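Local coordinates for protein KLLA0F20702p (Kluyveromyces lactis, PDB 5Y5A) that probably helps to recruit telomerase to telomeres as the yeast Est1 subunit, whose helical region here is bound to a peptide, consistent with a Cdc13 segment, at residues 475-485 with 497-506; 185-193 with 226-237. All blocks are in the same frame, centred on the assembly; numbering follows the deposited sequence.

Contact 1 of 2, residues 475-485 with 497-506; sequences RPTRDYFYEED and TLSDFNDEKL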
loop_
_atom_site.group_PDB
_atom_site.type_symbol
_atom_site.label_atom_id
_atom_site.label_comp_id
_atom_site.label_asym_id
_atom_site.label_seq_id
_atom_site.Cartn_x
_atom_site.Cartn_y
_atom_site.Cartn_z
ATOM N N ARG A 475 -23.463 16.003 -8.026
ATOM C CA ARG A 475 -22.428 14.973 -7.899
ATOM C C ARG A 475 -22.149 14.209 -9.192
ATOM O O ARG A 475 -23.047 13.594 -9.771
ATOM C CB ARG A 475 -22.823 13.990 -6.796
ATOM C CG ARG A 475 -21.660 13.291 -6.110
ATOM C CD ARG A 475 -22.117 12.791 -4.752
ATOM N NE ARG A 475 -21.149 11.928 -4.090
ATOM C CZ ARG A 475 -21.434 11.184 -3.027
ATOM N NH1 ARG A 475 -22.659 11.203 -2.518
ATOM N NH2 ARG A 475 -20.502 10.418 -2.475
ATOM N N PRO A 476 -20.892 14.254 -9.650
ATOM C CA PRO A 476 -20.472 13.574 -10.879
ATOM C C PRO A 476 -20.523 12.048 -10.754
ATOM O O PRO A 476 -20.468 11.510 -9.648
ATOM C CB PRO A 476 -19.028 14.057 -11.074
ATOM C CG PRO A 476 -18.904 15.283 -10.225
ATOM C CD PRO A 476 -19.802 15.047 -9.059
ATOM N N THR A 477 -20.650 11.365 -11.887
ATOM C CA THR A 477 -20.593 9.910 -11.915
ATOM C C THR A 477 -19.628 9.433 -12.991
ATOM O O THR A 477 -18.997 10.238 -13.683
ATOM C CB THR A 477 -21.972 9.281 -12.170
ATOM O OG1 THR A 477 -22.428 9.623 -13.484
ATOM C CG2 THR A 477 -22.986 9.763 -11.140
ATOM N N ARG A 478 -19.539 8.117 -13.135
ATOM C CA ARG A 478 -18.531 7.488 -13.973
ATOM C C ARG A 478 -18.817 6.003 -14.136
ATOM O O ARG A 478 -19.685 5.452 -13.458
ATOM C CB ARG A 478 -17.156 7.678 -13.361
ATOM C CG ARG A 478 -17.068 7.091 -11.973
ATOM C CD ARG A 478 -15.686 7.246 -11.440
ATOM N NE ARG A 478 -15.563 6.784 -10.064
ATOM C CZ ARG A 478 -14.396 6.672 -9.447
ATOM N NH1 ARG A 478 -13.288 6.980 -10.111
ATOM N NH2 ARG A 478 -14.330 6.255 -8.188
ATOM N N ASP A 479 -18.067 5.347 -15.014
ATOM C CA ASP A 479 -18.348 3.953 -15.334
ATOM C C ASP A 479 -17.291 2.983 -14.822
ATOM O O ASP A 479 -17.486 1.765 -14.883
ATOM C CB ASP A 479 -18.516 3.793 -16.843
ATOM C CG ASP A 479 -19.770 4.470 -17.354
ATOM O OD1 ASP A 479 -20.726 4.607 -16.560
ATOM O OD2 ASP A 479 -19.803 4.870 -18.535
ATOM N N TYR A 480 -16.189 3.517 -14.300
ATOM C CA TYR A 480 -15.098 2.674 -13.826
ATOM C C TYR A 480 -14.155 3.419 -12.891
ATOM O O TYR A 480 -14.191 4.650 -12.802
ATOM C CB TYR A 480 -14.313 2.098 -15.014
ATOM C CG TYR A 480 -13.666 3.132 -15.921
ATOM C CD1 TYR A 480 -12.374 3.586 -15.677
ATOM C CD2 TYR A 480 -14.341 3.640 -17.030
ATOM C CE1 TYR A 480 -11.775 4.520 -16.500
ATOM C CE2 TYR A 480 -13.746 4.581 -17.859
ATOM C CZ TYR A 480 -12.462 5.015 -17.589
ATOM O OH TYR A 480 -11.861 5.949 -18.409
ATOM N N PHE A 481 -13.311 2.662 -12.194
ATOM C CA PHE A 481 -12.337 3.230 -11.266
ATOM C C PHE A 481 -11.136 3.823 -12.000
ATOM O O PHE A 481 -10.717 3.304 -13.035
ATOM C CB PHE A 481 -11.854 2.167 -10.274
ATOM C CG PHE A 481 -12.678 2.077 -9.019
ATOM C CD1 PHE A 481 -13.893 2.737 -8.918
ATOM C CD2 PHE A 481 -12.224 1.343 -7.934
ATOM C CE1 PHE A 481 -14.643 2.654 -7.765
ATOM C CE2 PHE A 481 -12.973 1.254 -6.776
ATOM C CZ PHE A 481 -14.183 1.913 -6.690
ATOM N N TYR A 482 -10.590 4.909 -11.456
ATOM C CA TYR A 482 -9.384 5.523 -12.004
ATOM C C TYR A 482 -8.143 4.997 -11.268
ATOM O O TYR A 482 -8.267 4.264 -10.280
ATOM C CB TYR A 482 -9.464 7.052 -11.914
ATOM C CG TYR A 482 -10.632 7.652 -12.673
ATOM C CD1 TYR A 482 -11.171 7.009 -13.781
ATOM C CD2 TYR A 482 -11.204 8.852 -12.274
ATOM C CE1 TYR A 482 -12.243 7.548 -14.470
ATOM C CE2 TYR A 482 -12.278 9.401 -12.964
ATOM C CZ TYR A 482 -12.790 8.742 -14.057
ATOM O OH TYR A 482 -13.855 9.276 -14.737
ATOM N N GLU A 483 -6.957 5.372 -11.749
ATOM C CA GLU A 483 -5.703 4.845 -11.209
ATOM C C GLU A 483 -5.626 5.023 -9.703
ATOM O O GLU A 483 -5.311 4.076 -8.978
ATOM C CB GLU A 483 -4.485 5.516 -11.863
ATOM C CG GLU A 483 -4.224 5.117 -13.318
ATOM C CD GLU A 483 -4.812 6.103 -14.322
ATOM O OE1 GLU A 483 -5.862 6.722 -14.024
ATOM O OE2 GLU A 483 -4.217 6.258 -15.411
ATOM N N GLU A 484 -5.922 6.231 -9.234
ATOM C CA GLU A 484 -5.817 6.523 -7.809
ATOM C C GLU A 484 -6.870 5.750 -7.003
ATOM O O GLU A 484 -6.625 5.394 -5.853
ATOM C CB GLU A 484 -5.925 8.034 -7.546
ATOM C CG GLU A 484 -7.271 8.678 -7.904
ATOM C CD GLU A 484 -7.314 9.230 -9.319
ATOM O OE1 GLU A 484 -7.977 10.272 -9.523
ATOM O OE2 GLU A 484 -6.679 8.629 -10.219
ATOM N N ASP A 485 -8.026 5.476 -7.604
ATOM C CA ASP A 485 -9.044 4.665 -6.935
ATOM C C ASP A 485 -8.503 3.261 -6.702
ATOM O O ASP A 485 -8.554 2.729 -5.591
ATOM C CB ASP A 485 -10.341 4.586 -7.758
ATOM C CG ASP A 485 -10.976 5.944 -8.004
ATOM O OD1 ASP A 485 -11.653 6.467 -7.102
ATOM O OD2 ASP A 485 -10.816 6.481 -9.114
ATOM N N THR A 497 -12.622 3.356 0.108
ATOM C CA THR A 497 -12.922 3.723 -1.276
ATOM C C THR A 497 -13.091 5.250 -1.355
ATOM O O THR A 497 -13.667 5.865 -0.455
ATOM C CB THR A 497 -14.161 2.981 -1.856
ATOM O OG1 THR A 497 -14.309 3.285 -3.246
ATOM C CG2 THR A 497 -15.443 3.351 -1.101
ATOM N N LEU A 498 -12.553 5.868 -2.404
ATOM C CA LEU A 498 -12.708 7.315 -2.581
ATOM C C LEU A 498 -14.170 7.651 -2.883
ATOM O O LEU A 498 -14.689 7.316 -3.949
ATOM C CB LEU A 498 -11.800 7.832 -3.698
ATOM C CG LEU A 498 -10.336 7.398 -3.607
ATOM C CD1 LEU A 498 -9.501 8.006 -4.732
ATOM C CD2 LEU A 498 -9.751 7.748 -2.240
ATOM N N SER A 499 -14.827 8.325 -1.944
ATOM C CA SER A 499 -16.266 8.546 -2.022
ATOM C C SER A 499 -16.687 9.950 -2.512
ATOM O O SER A 499 -17.766 10.426 -2.157
ATOM C CB SER A 499 -16.892 8.280 -0.648
ATOM O OG SER A 499 -16.359 9.160 0.333
ATOM N N ASP A 500 -15.853 10.604 -3.318
ATOM C CA ASP A 500 -16.238 11.893 -3.893
ATOM C C ASP A 500 -17.205 11.705 -5.065
ATOM O O ASP A 500 -18.168 12.450 -5.202
ATOM C CB ASP A 500 -15.014 12.697 -4.336
ATOM C CG ASP A 500 -13.989 11.854 -5.077
ATOM O OD1 ASP A 500 -14.288 10.687 -5.416
ATOM O OD2 ASP A 500 -12.875 12.366 -5.321
ATOM N N PHE A 501 -16.952 10.709 -5.905
ATOM C CA PHE A 501 -17.924 10.316 -6.919
ATOM C C PHE A 501 -19.089 9.593 -6.267
ATOM O O PHE A 501 -18.972 9.102 -5.144
ATOM C CB PHE A 501 -17.301 9.393 -7.969
ATOM C CG PHE A 501 -16.398 10.084 -8.942
ATOM C CD1 PHE A 501 -16.916 10.709 -10.069
ATOM C CD2 PHE A 501 -15.030 10.087 -8.747
ATOM C CE1 PHE A 501 -16.082 11.336 -10.979
ATOM C CE2 PHE A 501 -14.193 10.712 -9.643
ATOM C CZ PHE A 501 -14.716 11.335 -10.765
ATOM N N ASN A 502 -20.205 9.508 -6.982
ATOM C CA ASN A 502 -21.282 8.613 -6.583
ATOM C C ASN A 502 -21.241 7.358 -7.446
ATOM O O ASN A 502 -21.793 7.334 -8.548
ATOM C CB ASN A 502 -22.646 9.302 -6.694
ATOM C CG ASN A 502 -23.745 8.543 -5.968
ATOM O OD1 ASN A 502 -23.484 7.557 -5.275
ATOM N ND2 ASN A 502 -24.980 9.009 -6.113
ATOM N N ASP A 503 -20.568 6.324 -6.947
ATOM C CA ASP A 503 -20.399 5.083 -7.700
ATOM C C ASP A 503 -21.553 4.133 -7.412
ATOM O O ASP A 503 -21.457 2.927 -7.637
ATOM C CB ASP A 503 -19.056 4.430 -7.363
ATOM C CG ASP A 503 -17.871 5.270 -7.816
ATOM O OD1 ASP A 503 -17.973 5.897 -8.894
ATOM O OD2 ASP A 503 -16.846 5.313 -7.098
ATOM N N GLU A 504 -22.641 4.708 -6.910
ATOM C CA GLU A 504 -23.859 3.985 -6.569
ATOM C C GLU A 504 -24.257 2.988 -7.649
ATOM O O GLU A 504 -24.397 1.799 -7.382
ATOM C CB GLU A 504 -24.994 4.984 -6.339
ATOM C CG GLU A 504 -26.142 4.487 -5.492
ATOM C CD GLU A 504 -27.220 5.547 -5.324
ATOM O OE1 GLU A 504 -27.057 6.655 -5.877
ATOM O OE2 GLU A 504 -28.232 5.275 -4.643
ATOM N N LYS A 505 -24.402 3.482 -8.875
ATOM C CA LYS A 505 -24.886 2.674 -9.987
ATOM C C LYS A 505 -23.907 1.614 -10.504
ATOM O O LYS A 505 -24.327 0.694 -11.208
ATOM C CB LYS A 505 -25.279 3.585 -11.146
ATOM C CG LYS A 505 -24.131 4.395 -11.712
ATOM C CD LYS A 505 -24.664 5.414 -12.693
ATOM C CE LYS A 505 -23.569 6.310 -13.223
ATOM N NZ LYS A 505 -24.165 7.538 -13.824
ATOM N N LEU A 506 -22.633 1.734 -10.190
ATOM C CA LEU A 506 -21.667 0.775 -10.678
ATOM C C LEU A 506 -22.004 -0.651 -10.324
ATOM O O LEU A 506 -21.762 -1.560 -11.085
ATOM C CB LEU A 506 -20.291 1.086 -10.110
ATOM C CG LEU A 506 -19.476 2.194 -10.747
ATOM C CD1 LEU A 506 -18.007 1.965 -10.507
ATOM C CD2 LEU A 506 -19.758 2.227 -12.225
HETATM O O HOH W 1 -12.406 4.430 -5.035
#

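Contact 2 of 2, residues 185-193 with 226-237; sequences VMASQRCLL and IASTIVPSVGET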
loop_
_atom_site.group_PDB
_atom_site.type_symbol
_atom_site.label_atom_id
_atom_site.label_comp_id
_atom_site.label_asym_id
_atom_site.label_seq_id
_atom_site.Cartn_x
_atom_site.Cartn_y
_atom_site.Cartn_z
ATOM N N VAL A 185 -11.446 -17.276 -3.455
ATOM C CA VAL A 185 -10.635 -16.103 -3.749
ATOM C C VAL A 185 -9.556 -15.929 -2.689
ATOM O O VAL A 185 -8.398 -15.650 -3.009
ATOM C CB VAL A 185 -11.494 -14.823 -3.837
ATOM C CG1 VAL A 185 -10.617 -13.610 -4.067
ATOM C CG2 VAL A 185 -12.522 -14.953 -4.952
ATOM N N MET A 186 -9.935 -16.102 -1.426
ATOM C CA MET A 186 -8.965 -16.044 -0.332
ATOM C C MET A 186 -7.896 -17.135 -0.469
ATOM O O MET A 186 -6.725 -16.908 -0.176
ATOM C CB MET A 186 -9.668 -16.166 1.022
ATOM C CG MET A 186 -10.568 -14.993 1.355
ATOM S SD MET A 186 -9.725 -13.419 1.112
ATOM C CE MET A 186 -8.585 -13.394 2.492
ATOM N N ALA A 187 -8.301 -18.319 -0.910
ATOM C CA ALA A 187 -7.334 -19.395 -1.118
ATOM C C ALA A 187 -6.340 -18.990 -2.196
ATOM O O ALA A 187 -5.137 -19.203 -2.055
ATOM C CB ALA A 187 -8.031 -20.690 -1.494
ATOM N N SER A 188 -6.858 -18.387 -3.263
ATOM C CA SER A 188 -6.028 -17.919 -4.360
ATOM C C SER A 188 -5.064 -16.847 -3.885
ATOM O O SER A 188 -3.874 -16.887 -4.198
ATOM C CB SER A 188 -6.895 -17.386 -5.495
ATOM O OG SER A 188 -7.687 -18.430 -6.036
ATOM N N GLN A 189 -5.586 -15.900 -3.116
ATOM C CA GLN A 189 -4.777 -14.824 -2.567
ATOM C C GLN A 189 -3.648 -15.376 -1.698
ATOM O O GLN A 189 -2.523 -14.881 -1.735
ATOM C CB GLN A 189 -5.652 -13.859 -1.760
ATOM C CG GLN A 189 -4.951 -12.575 -1.348
ATOM C CD GLN A 189 -4.177 -12.709 -0.053
ATOM O OE1 GLN A 189 -4.511 -13.527 0.803
ATOM N NE2 GLN A 189 -3.136 -11.899 0.097
ATOM N N ARG A 190 -3.945 -16.404 -0.916
ATOM C CA ARG A 190 -2.913 -17.014 -0.090
ATOM C C ARG A 190 -1.848 -17.685 -0.948
ATOM O O ARG A 190 -0.654 -17.578 -0.657
ATOM C CB ARG A 190 -3.522 -18.017 0.880
ATOM C CG ARG A 190 -4.370 -17.360 1.957
ATOM C CD ARG A 190 -3.596 -16.273 2.695
ATOM N NE ARG A 190 -4.178 -16.037 4.010
ATOM C CZ ARG A 190 -5.029 -15.056 4.288
ATOM N NH1 ARG A 190 -5.380 -14.189 3.346
ATOM N NH2 ARG A 190 -5.516 -14.937 5.512
ATOM N N CYS A 191 -2.279 -18.363 -2.009
ATOM C CA CYS A 191 -1.341 -19.018 -2.915
ATOM C C CYS A 191 -0.398 -17.995 -3.527
ATOM O O CYS A 191 0.812 -18.201 -3.571
ATOM C CB CYS A 191 -2.077 -19.770 -4.021
ATOM S SG CYS A 191 -2.948 -21.235 -3.468
ATOM N N LEU A 192 -0.961 -16.890 -3.996
ATOM C CA LEU A 192 -0.159 -15.829 -4.575
ATOM C C LEU A 192 0.741 -15.181 -3.521
ATOM O O LEU A 192 1.881 -14.826 -3.813
ATOM C CB LEU A 192 -1.062 -14.788 -5.231
ATOM C CG LEU A 192 -1.885 -15.312 -6.415
ATOM C CD1 LEU A 192 -2.995 -14.337 -6.757
ATOM C CD2 LEU A 192 -1.005 -15.569 -7.633
ATOM N N LEU A 193 0.231 -15.037 -2.299
ATOM C CA LEU A 193 1.018 -14.465 -1.206
ATOM C C LEU A 193 2.232 -15.322 -0.852
ATOM O O LEU A 193 3.338 -14.806 -0.687
ATOM C CB LEU A 193 0.156 -14.270 0.047
ATOM C CG LEU A 193 0.890 -13.740 1.291
ATOM C CD1 LEU A 193 1.419 -12.318 1.076
ATOM C CD2 LEU A 193 0.007 -13.785 2.533
ATOM N N ILE A 226 -0.408 -9.220 -7.928
ATOM C CA ILE A 226 -1.635 -9.908 -8.280
ATOM C C ILE A 226 -2.441 -10.220 -7.021
ATOM O O ILE A 226 -3.656 -10.026 -6.999
ATOM C CB ILE A 226 -1.351 -11.186 -9.066
ATOM C CG1 ILE A 226 -0.573 -10.843 -10.337
ATOM C CG2 ILE A 226 -2.650 -11.875 -9.430
ATOM C CD1 ILE A 226 -0.100 -12.057 -11.114
ATOM N N ALA A 227 -1.763 -10.672 -5.968
ATOM C CA ALA A 227 -2.425 -10.934 -4.690
ATOM C C ALA A 227 -3.134 -9.686 -4.141
ATOM O O ALA A 227 -4.274 -9.767 -3.688
ATOM C CB ALA A 227 -1.420 -11.461 -3.678
ATOM N N SER A 228 -2.454 -8.540 -4.182
ATOM C CA SER A 228 -3.033 -7.261 -3.766
ATOM C C SER A 228 -4.215 -6.860 -4.628
ATOM O O SER A 228 -5.153 -6.224 -4.168
ATOM C CB SER A 228 -1.990 -6.146 -3.825
ATOM O OG SER A 228 -0.954 -6.365 -2.896
ATOM N N THR A 229 -4.152 -7.202 -5.903
ATOM C CA THR A 229 -5.201 -6.786 -6.807
ATOM C C THR A 229 -6.511 -7.504 -6.462
ATOM O O THR A 229 -7.541 -6.857 -6.300
ATOM C CB THR A 229 -4.786 -7.030 -8.272
ATOM O OG1 THR A 229 -3.668 -6.186 -8.577
ATOM C CG2 THR A 229 -5.919 -6.709 -9.229
ATOM N N ILE A 230 -6.469 -8.822 -6.292
ATOM C CA ILE A 230 -7.711 -9.576 -6.103
ATOM C C ILE A 230 -8.336 -9.431 -4.706
ATOM O O ILE A 230 -9.551 -9.576 -4.559
ATOM C CB ILE A 230 -7.509 -11.080 -6.404
ATOM C CG1 ILE A 230 -6.495 -11.714 -5.449
ATOM C CG2 ILE A 230 -7.081 -11.279 -7.852
ATOM C CD1 ILE A 230 -6.391 -13.232 -5.594
ATOM N N VAL A 231 -7.518 -9.170 -3.684
ATOM C CA VAL A 231 -8.023 -8.892 -2.333
ATOM C C VAL A 231 -7.190 -7.799 -1.668
ATOM O O VAL A 231 -6.349 -8.077 -0.806
ATOM C CB VAL A 231 -8.009 -10.132 -1.406
ATOM C CG1 VAL A 231 -8.826 -9.845 -0.160
ATOM C CG2 VAL A 231 -8.544 -11.367 -2.104
ATOM N N PRO A 232 -7.423 -6.542 -2.061
ATOM C CA PRO A 232 -6.585 -5.439 -1.573
ATOM C C PRO A 232 -6.723 -5.174 -0.075
ATOM O O PRO A 232 -5.877 -4.480 0.486
ATOM C CB PRO A 232 -7.078 -4.244 -2.397
ATOM C CG PRO A 232 -8.482 -4.618 -2.804
ATOM C CD PRO A 232 -8.443 -6.091 -3.030
ATOM N N SER A 233 -7.747 -5.724 0.568
ATOM C CA SER A 233 -7.917 -5.525 2.010
ATOM C C SER A 233 -6.815 -6.180 2.851
ATOM O O SER A 233 -6.596 -5.796 4.003
ATOM C CB SER A 233 -9.270 -6.067 2.470
ATOM O OG SER A 233 -9.243 -7.483 2.506
ATOM N N VAL A 234 -6.129 -7.171 2.286
ATOM C CA VAL A 234 -5.180 -7.958 3.064
ATOM C C VAL A 234 -3.847 -7.233 3.193
ATOM O O VAL A 234 -3.104 -7.079 2.217
ATOM C CB VAL A 234 -4.983 -9.359 2.446
ATOM C CG1 VAL A 234 -3.787 -10.073 3.059
ATOM C CG2 VAL A 234 -6.244 -10.184 2.638
ATOM N N GLY A 235 -3.565 -6.776 4.410
ATOM C CA GLY A 235 -2.362 -6.020 4.691
ATOM C C GLY A 235 -1.080 -6.786 4.437
ATOM O O GLY A 235 -0.078 -6.195 4.023
ATOM N N GLU A 236 -1.110 -8.100 4.671
ATOM C CA GLU A 236 0.100 -8.911 4.628
ATOM C C GLU A 236 0.807 -8.831 3.277
ATOM O O GLU A 236 2.032 -8.914 3.204
ATOM C CB GLU A 236 -0.221 -10.368 4.965
ATOM C CG GLU A 236 1.003 -11.204 5.320
ATOM C CD GLU A 236 1.639 -10.798 6.645
ATOM O OE1 GLU A 236 0.937 -10.215 7.503
ATOM O OE2 GLU A 236 2.845 -11.075 6.830
ATOM N N THR A 237 0.037 -8.651 2.212
ATOM C CA THR A 237 0.614 -8.530 0.881
ATOM C C THR A 237 1.505 -7.298 0.759
ATOM O O THR A 237 2.572 -7.351 0.168
ATOM C CB THR A 237 -0.468 -8.443 -0.191
ATOM O OG1 THR A 237 -1.479 -9.422 0.071
ATOM C CG2 THR A 237 0.145 -8.685 -1.553
#

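Contact 1 of 2, residues 475-485 with 497-506
Segments 475-485 and 497-506 come within 5.5 Å between the CA atoms of Thr477 and Asn502. Both are mostly irregular and form no sheet; helix 483-487 begins at Glu483. One weak backbone bond joins them, from Asn502 N to Pro476 O. Arg475 reaches along the other segment and donates through NE to Asp500 O (3.2 Å) and through NH2 to Ser499 O (2.8 Å). Arg478 carries the centre. With chi1 at 59° its CG rises over the backbone, and the chain runs straight, laying the guanidinium flat on the Phe501 ring, planes 13° apart. Phe481 lies over the opposite face. Asp503 holds the edge side-on, with Arg478 NE to OD1 at 2.8 Å and NH2 to OD2 at 2.9 Å. Asp485 holds it end-on, with Arg478 NH1 to OD2 at 2.7 Å and NH2 to OD1. These four bonds and two rings fix the group's rotation. A water links Asp485 OD1, Thr497 OG1 and Leu498 N. Lys505 NZ donates to Thr477 OG1 at 2.7 Å. The bound peptide packs on Phe481 and Leu506. Behind it, Arg427 of helix 421-433 pairs with Asp485 and Asp500, and helix 526-546 meets Phe501 through Ser532.

Contact 2 of 2, residues 185-193 with 226-237
Helix 179-206 packs here against the end of helix 218-230, a turn and the start of helix 235-247. The segments 185-193 and 226-230 run nearly antiparallel, at 159°, with axes 8.8 Å apart. Their closest backbone approach is Gln189 to Ala227, 5.0 Å between CA atoms. Small Ala227 permits this: its CB meets Leu192 CB at 3.7 Å. Ile230 is a knob in a hole formed by Val185, Ser188, Gln189 and Leu192. A chi1 of 62° tucks CG1 above its own main chain, which carries CD1 to Leu192 CD1 at 3.8 Å. Leu192 CD1 also touches Ile226 CG2. Such antiparallel helix packing fits the TPR-like, all-helical architecture of the Est1 family. Helix 218-230 gives way at Val231, and a type I turn from Val231 to Val234 leads to the next. Val231 CG2 presses on Val185 CG1 at 3.6 Å, while Val231 CG1 faces Met186 SD. The bent Met186 chain places CE near Val234 CG2. Gln189 turns at chi2 (-86°), bringing NE2 against Val234 CG1 at 3.5 Å and within 3.0 Å of Thr237 OG1. Its OE1 accepts from Arg190 NH1 at 2.8 Å, almost in the guanidinium plane; Arg190 NE pairs with Asp83 of helix 78-105. Leu193 closes the row, with CD2 on Glu236 CG.

Both segments of contact 2 precede those of contact 1 in the sequence. The centres of the two contacts are 23 Å apart, with a gap of about 8 Å between nearest atoms. Contact 2 lies deeper, among helices 179-206, 218-230 and 235-247, and joins parts of the two Est1 family regions. Contact 1 lies further out, in the loops flanking helix 483-487, backed by helices 421-433 and 526-546. They share no helix. What they have in common is the bound peptide: five residues of each contact lie close to it. Both regions of the helical chain therefore contribute to its binding surface, consistent with the Cdc13 complex.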